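Local coordinates for cyclic nucleotide-binding protein (Brucella abortus biovar 1, PDB 5D1I) that is of unknown function but has a cyclic nucleotide-binding-like domain and may belong to the DNA-binding transcription factors, at residues A10-G22 with Q31-V43. Residues are numbered along the deposited sequence; the frame is centred on the assembly and turned at random.
Sequences ALDDDIRILGTVG and QLRLLAFGAERLV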
loop_
_atom_site.group_PDB
_atom_site.type_symbol
_atom_site.label_atom_id
_atom_site.label_comp_id
_atom_site.label_asym_id
_atom_site.label_seq_id
_atom_site.Cartn_x
_atom_site.Cartn_y
_atom_site.Cartn_z
ATOM N N ALA A 10 6.572 -17.799 -4.989
ATOM C CA ALA A 10 8.010 -17.654 -4.799
ATOM C C ALA A 10 8.333 -16.550 -3.796
ATOM O O ALA A 10 7.620 -15.550 -3.712
ATOM C CB ALA A 10 8.695 -17.371 -6.129
ATOM N N LEU A 11 9.411 -16.744 -3.042
ATOM C CA LEU A 11 9.925 -15.726 -2.132
ATOM C C LEU A 11 10.200 -14.422 -2.874
ATOM O O LEU A 11 9.917 -13.333 -2.367
ATOM C CB LEU A 11 11.198 -16.225 -1.447
ATOM C CG LEU A 11 12.134 -15.183 -0.831
ATOM C CD1 LEU A 11 11.465 -14.467 0.332
ATOM C CD2 LEU A 11 13.438 -15.827 -0.385
ATOM N N ASP A 12 10.745 -14.547 -4.082
ATOM C CA ASP A 12 11.041 -13.397 -4.931
ATOM C C ASP A 12 9.771 -12.629 -5.285
ATOM O O ASP A 12 9.784 -11.400 -5.395
ATOM C CB ASP A 12 11.750 -13.847 -6.210
ATOM C CG ASP A 12 12.936 -14.749 -5.931
ATOM O OD1 ASP A 12 13.583 -14.572 -4.878
ATOM O OD2 ASP A 12 13.217 -15.638 -6.763
ATOM N N ASP A 13 8.679 -13.361 -5.470
ATOM C CA ASP A 13 7.388 -12.743 -5.740
ATOM C C ASP A 13 6.888 -12.014 -4.495
ATOM O O ASP A 13 6.379 -10.893 -4.581
ATOM C CB ASP A 13 6.366 -13.790 -6.191
ATOM C CG ASP A 13 6.822 -14.563 -7.418
ATOM O OD1 ASP A 13 7.669 -14.040 -8.175
ATOM O OD2 ASP A 13 6.331 -15.692 -7.627
ATOM N N ASP A 14 7.042 -12.660 -3.341
ATOM C CA ASP A 14 6.637 -12.077 -2.062
ATOM C C ASP A 14 7.336 -10.750 -1.805
ATOM O O ASP A 14 6.697 -9.754 -1.462
ATOM C CB ASP A 14 6.928 -13.040 -0.911
ATOM C CG ASP A 14 6.046 -14.264 -0.940
ATOM O OD1 ASP A 14 5.055 -14.263 -1.701
ATOM O OD2 ASP A 14 6.330 -15.224 -0.196
ATOM N N ILE A 15 8.654 -10.750 -1.966
ATOM C CA ILE A 15 9.453 -9.548 -1.773
ATOM C C ILE A 15 8.977 -8.409 -2.675
ATOM O O ILE A 15 8.807 -7.280 -2.215
ATOM C CB ILE A 15 10.941 -9.827 -2.028
ATOM C CG1 ILE A 15 11.494 -10.755 -0.937
ATOM C CG2 ILE A 15 11.730 -8.527 -2.082
ATOM C CD1 ILE A 15 12.953 -11.103 -1.110
ATOM N N ARG A 16 8.744 -8.706 -3.950
ATOM C CA ARG A 16 8.281 -7.682 -4.882
ATOM C C ARG A 16 6.940 -7.109 -4.443
ATOM O O ARG A 16 6.744 -5.894 -4.447
ATOM C CB ARG A 16 8.162 -8.235 -6.305
ATOM C CG ARG A 16 7.880 -7.151 -7.339
ATOM C CD ARG A 16 7.269 -7.705 -8.618
ATOM N NE ARG A 16 6.024 -8.427 -8.369
ATOM C CZ ARG A 16 4.842 -7.850 -8.165
ATOM N NH1 ARG A 16 4.728 -6.526 -8.167
ATOM N NH2 ARG A 16 3.770 -8.599 -7.949
ATOM N N ILE A 17 6.023 -7.991 -4.058
ATOM C CA ILE A 17 4.691 -7.570 -3.633
ATOM C C ILE A 17 4.763 -6.703 -2.379
ATOM O O ILE A 17 4.160 -5.631 -2.322
ATOM C CB ILE A 17 3.773 -8.783 -3.357
ATOM C CG1 ILE A 17 3.415 -9.492 -4.662
ATOM C CG2 ILE A 17 2.503 -8.342 -2.661
ATOM C CD1 ILE A 17 2.463 -10.652 -4.475
ATOM N N LEU A 18 5.512 -7.165 -1.385
ATOM C CA LEU A 18 5.651 -6.430 -0.130
ATOM C C LEU A 18 6.293 -5.067 -0.353
ATOM O O LEU A 18 6.023 -4.120 0.382
ATOM C CB LEU A 18 6.472 -7.235 0.877
ATOM C CG LEU A 18 5.816 -8.503 1.430
ATOM C CD1 LEU A 18 6.817 -9.297 2.240
ATOM C CD2 LEU A 18 4.602 -8.162 2.279
ATOM N N GLY A 19 7.137 -4.975 -1.376
ATOM C CA GLY A 19 7.838 -3.741 -1.684
ATOM C C GLY A 19 6.964 -2.646 -2.270
ATOM O O GLY A 19 7.397 -1.503 -2.384
ATOM N N THR A 20 5.737 -2.986 -2.649
ATOM C CA THR A 20 4.804 -1.991 -3.176
ATOM C C THR A 20 3.963 -1.367 -2.065
ATOM O O THR A 20 3.311 -0.338 -2.263
ATOM C CB THR A 20 3.858 -2.601 -4.222
ATOM O OG1 THR A 20 3.068 -3.632 -3.612
ATOM C CG2 THR A 20 4.646 -3.183 -5.387
ATOM N N VAL A 21 3.971 -1.998 -0.898
ATOM C CA VAL A 21 3.166 -1.537 0.229
ATOM C C VAL A 21 3.722 -0.234 0.796
ATOM O O VAL A 21 4.915 -0.127 1.049
ATOM C CB VAL A 21 3.108 -2.610 1.328
ATOM C CG1 VAL A 21 2.355 -2.107 2.540
ATOM C CG2 VAL A 21 2.460 -3.870 0.787
ATOM N N GLY A 22 2.852 0.757 0.975
ATOM C CA GLY A 22 3.263 2.072 1.442
ATOM C C GLY A 22 4.098 2.067 2.709
ATOM O O GLY A 22 5.103 2.777 2.809
ATOM N N GLN A 31 15.636 -6.009 4.391
ATOM C CA GLN A 31 14.501 -5.869 5.297
ATOM C C GLN A 31 13.249 -6.530 4.738
ATOM O O GLN A 31 12.498 -7.177 5.475
ATOM C CB GLN A 31 14.216 -4.394 5.588
ATOM C CG GLN A 31 15.252 -3.718 6.464
ATOM C CD GLN A 31 14.836 -2.318 6.868
ATOM O OE1 GLN A 31 14.742 -1.420 6.032
ATOM N NE2 GLN A 31 14.576 -2.126 8.157
ATOM N N LEU A 32 13.021 -6.359 3.437
ATOM C CA LEU A 32 11.871 -6.969 2.773
ATOM C C LEU A 32 11.951 -8.490 2.844
ATOM O O LEU A 32 10.936 -9.171 3.000
ATOM C CB LEU A 32 11.786 -6.515 1.312
ATOM C CG LEU A 32 11.390 -5.057 1.080
ATOM C CD1 LEU A 32 11.464 -4.723 -0.396
ATOM C CD2 LEU A 32 9.993 -4.787 1.628
ATOM N N ARG A 33 13.167 -9.010 2.728
ATOM C CA ARG A 33 13.421 -10.442 2.830
ATOM C C ARG A 33 13.064 -10.965 4.220
ATOM O O ARG A 33 12.381 -11.983 4.353
ATOM C CB ARG A 33 14.888 -10.745 2.513
ATOM C CG ARG A 33 15.197 -12.222 2.334
ATOM C CD ARG A 33 16.620 -12.425 1.834
ATOM N NE ARG A 33 16.996 -11.420 0.842
ATOM C CZ ARG A 33 16.716 -11.499 -0.456
ATOM N NH1 ARG A 33 17.101 -10.531 -1.277
ATOM N NH2 ARG A 33 16.051 -12.543 -0.936
ATOM N N LEU A 34 13.545 -10.272 5.250
ATOM C CA LEU A 34 13.189 -10.585 6.631
ATOM C C LEU A 34 11.680 -10.616 6.804
ATOM O O LEU A 34 11.126 -11.527 7.421
ATOM C CB LEU A 34 13.790 -9.559 7.591
ATOM C CG LEU A 34 15.213 -9.759 8.100
ATOM C CD1 LEU A 34 15.519 -8.728 9.177
ATOM C CD2 LEU A 34 15.395 -11.169 8.637
ATOM N N LEU A 35 11.026 -9.603 6.246
ATOM C CA LEU A 35 9.579 -9.492 6.297
ATOM C C LEU A 35 8.904 -10.671 5.610
ATOM O O LEU A 35 7.939 -11.233 6.125
ATOM C CB LEU A 35 9.137 -8.182 5.649
ATOM C CG LEU A 35 7.695 -7.748 5.875
ATOM C CD1 LEU A 35 7.466 -7.425 7.344
ATOM C CD2 LEU A 35 7.385 -6.550 4.996
ATOM N N ALA A 36 9.418 -11.045 4.444
ATOM C CA ALA A 36 8.848 -12.155 3.693
ATOM C C ALA A 36 9.015 -13.464 4.458
ATOM O O ALA A 36 8.128 -14.314 4.437
ATOM C CB ALA A 36 9.487 -12.253 2.321
ATOM N N PHE A 37 10.141 -13.611 5.149
ATOM C CA PHE A 37 10.384 -14.797 5.968
ATOM C C PHE A 37 9.538 -14.797 7.241
ATOM O O PHE A 37 9.067 -15.843 7.684
ATOM C CB PHE A 37 11.866 -14.902 6.332
ATOM C CG PHE A 37 12.684 -15.675 5.334
ATOM C CD1 PHE A 37 13.126 -15.073 4.164
ATOM C CD2 PHE A 37 13.020 -16.999 5.570
ATOM C CE1 PHE A 37 13.886 -15.780 3.247
ATOM C CE2 PHE A 37 13.777 -17.714 4.654
ATOM C CZ PHE A 37 14.211 -17.103 3.492
ATOM N N GLY A 38 9.351 -13.620 7.829
ATOM C CA GLY A 38 8.613 -13.506 9.074
ATOM C C GLY A 38 7.120 -13.625 8.856
ATOM O O GLY A 38 6.365 -13.943 9.774
ATOM N N ALA A 39 6.700 -13.370 7.623
ATOM C CA ALA A 39 5.296 -13.419 7.249
ATOM C C ALA A 39 4.718 -14.823 7.363
ATOM O O ALA A 39 5.442 -15.811 7.257
ATOM C CB ALA A 39 5.127 -12.906 5.844
ATOM N N GLU A 40 3.410 -14.903 7.582
ATOM C CA GLU A 40 2.705 -16.181 7.569
ATOM C C GLU A 40 1.847 -16.292 6.312
ATOM O O GLU A 40 1.107 -15.368 5.974
ATOM C CB GLU A 40 1.837 -16.331 8.823
ATOM C CG GLU A 40 1.173 -17.691 8.970
ATOM C CD GLU A 40 0.162 -17.734 10.104
ATOM O OE1 GLU A 40 -0.178 -18.848 10.558
ATOM O OE2 GLU A 40 -0.299 -16.657 10.537
ATOM N N ARG A 41 1.958 -17.421 5.618
ATOM C CA ARG A 41 1.167 -17.674 4.417
ATOM C C ARG A 41 -0.130 -18.393 4.758
ATOM O O ARG A 41 -0.117 -19.412 5.443
ATOM C CB ARG A 41 1.965 -18.508 3.412
ATOM C CG ARG A 41 3.025 -17.743 2.643
ATOM C CD ARG A 41 2.441 -17.122 1.387
ATOM N NE ARG A 41 3.450 -16.941 0.349
ATOM C CZ ARG A 41 3.175 -16.578 -0.898
ATOM N NH1 ARG A 41 1.920 -16.363 -1.262
ATOM N NH2 ARG A 41 4.149 -16.440 -1.786
ATOM N N LEU A 42 -1.250 -17.869 4.271
ATOM C CA LEU A 42 -2.546 -18.489 4.526
ATOM C C LEU A 42 -3.293 -18.763 3.232
ATOM O O LEU A 42 -3.365 -17.906 2.355
ATOM C CB LEU A 42 -3.401 -17.599 5.429
ATOM C CG LEU A 42 -2.938 -17.409 6.872
ATOM C CD1 LEU A 42 -3.851 -16.436 7.601
ATOM C CD2 LEU A 42 -2.896 -18.749 7.588
ATOM N N VAL A 43 -3.852 -19.961 3.115
ATOM C CA VAL A 43 -4.712 -20.277 1.984
ATOM C C VAL A 43 -6.169 -20.225 2.427
ATOM O O VAL A 43 -6.588 -20.978 3.306
ATOM C CB VAL A 43 -4.394 -21.656 1.388
ATOM C CG1 VAL A 43 -5.418 -22.019 0.330
ATOM C CG2 VAL A 43 -2.993 -21.658 0.797
HETATM O O HOH W 1 4.440 -16.091 -4.189
#
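Leu11 turns its CG anti to the backbone N (chi1 160°), which carries both methyls over to the 31-38 helix: CD1 lies 3.6 Å from Ala36 CB, while CD2 approaches Phe37 CE1 at 3.7 Å, the two side chains crossing at about a right angle. In Ile15 a chi1 of -68° divides the branches. CG2 rests beside Leu32 CB, whereas the extended CG1 arm carries CD1 over one face of the Arg33 guanidinium, 3.4 Å from NH2. The bend of Arg33 at chi3 turns its guanidinium toward Ile15 CD1, with Leu11 CD2 at the edge.

The small side chain of Ala36 is a knob in a hole formed by Leu11, Asp14, Ile15 and Leu18. Deeper in the interface, Leu18 CD1 meets Leu35 CD2 at 3.9 Å, and Gly19 lets Leu32 CD1 come within 4.0 Å of its CA. The short segments of the two helices cross at 114°, their axes 9.1 Å apart. Beneath them, Ile62 of strand 56-63 receives Leu18 and Ile114 of strand 111-117 touches Asp14, so helix 11-18 packs against the beta barrel of the cyclic nucleotide-binding fold. Gly19 O accepts a hydrogen bond from Arg82 of the second subunit.

Arg41, on the strand after the second helix, bends at chi2 and forms a salt bridge with Asp14; the model places OD1 over one guanidinium face, but the atoms are too close and their placement is doubtful. Its NH1 pairs with Glu112. The chemistry is therefore mainly apolar between the helices, with charge at one end: two acidic partners probably offset the arginine's charge between helix 11-18 and strand 111-117.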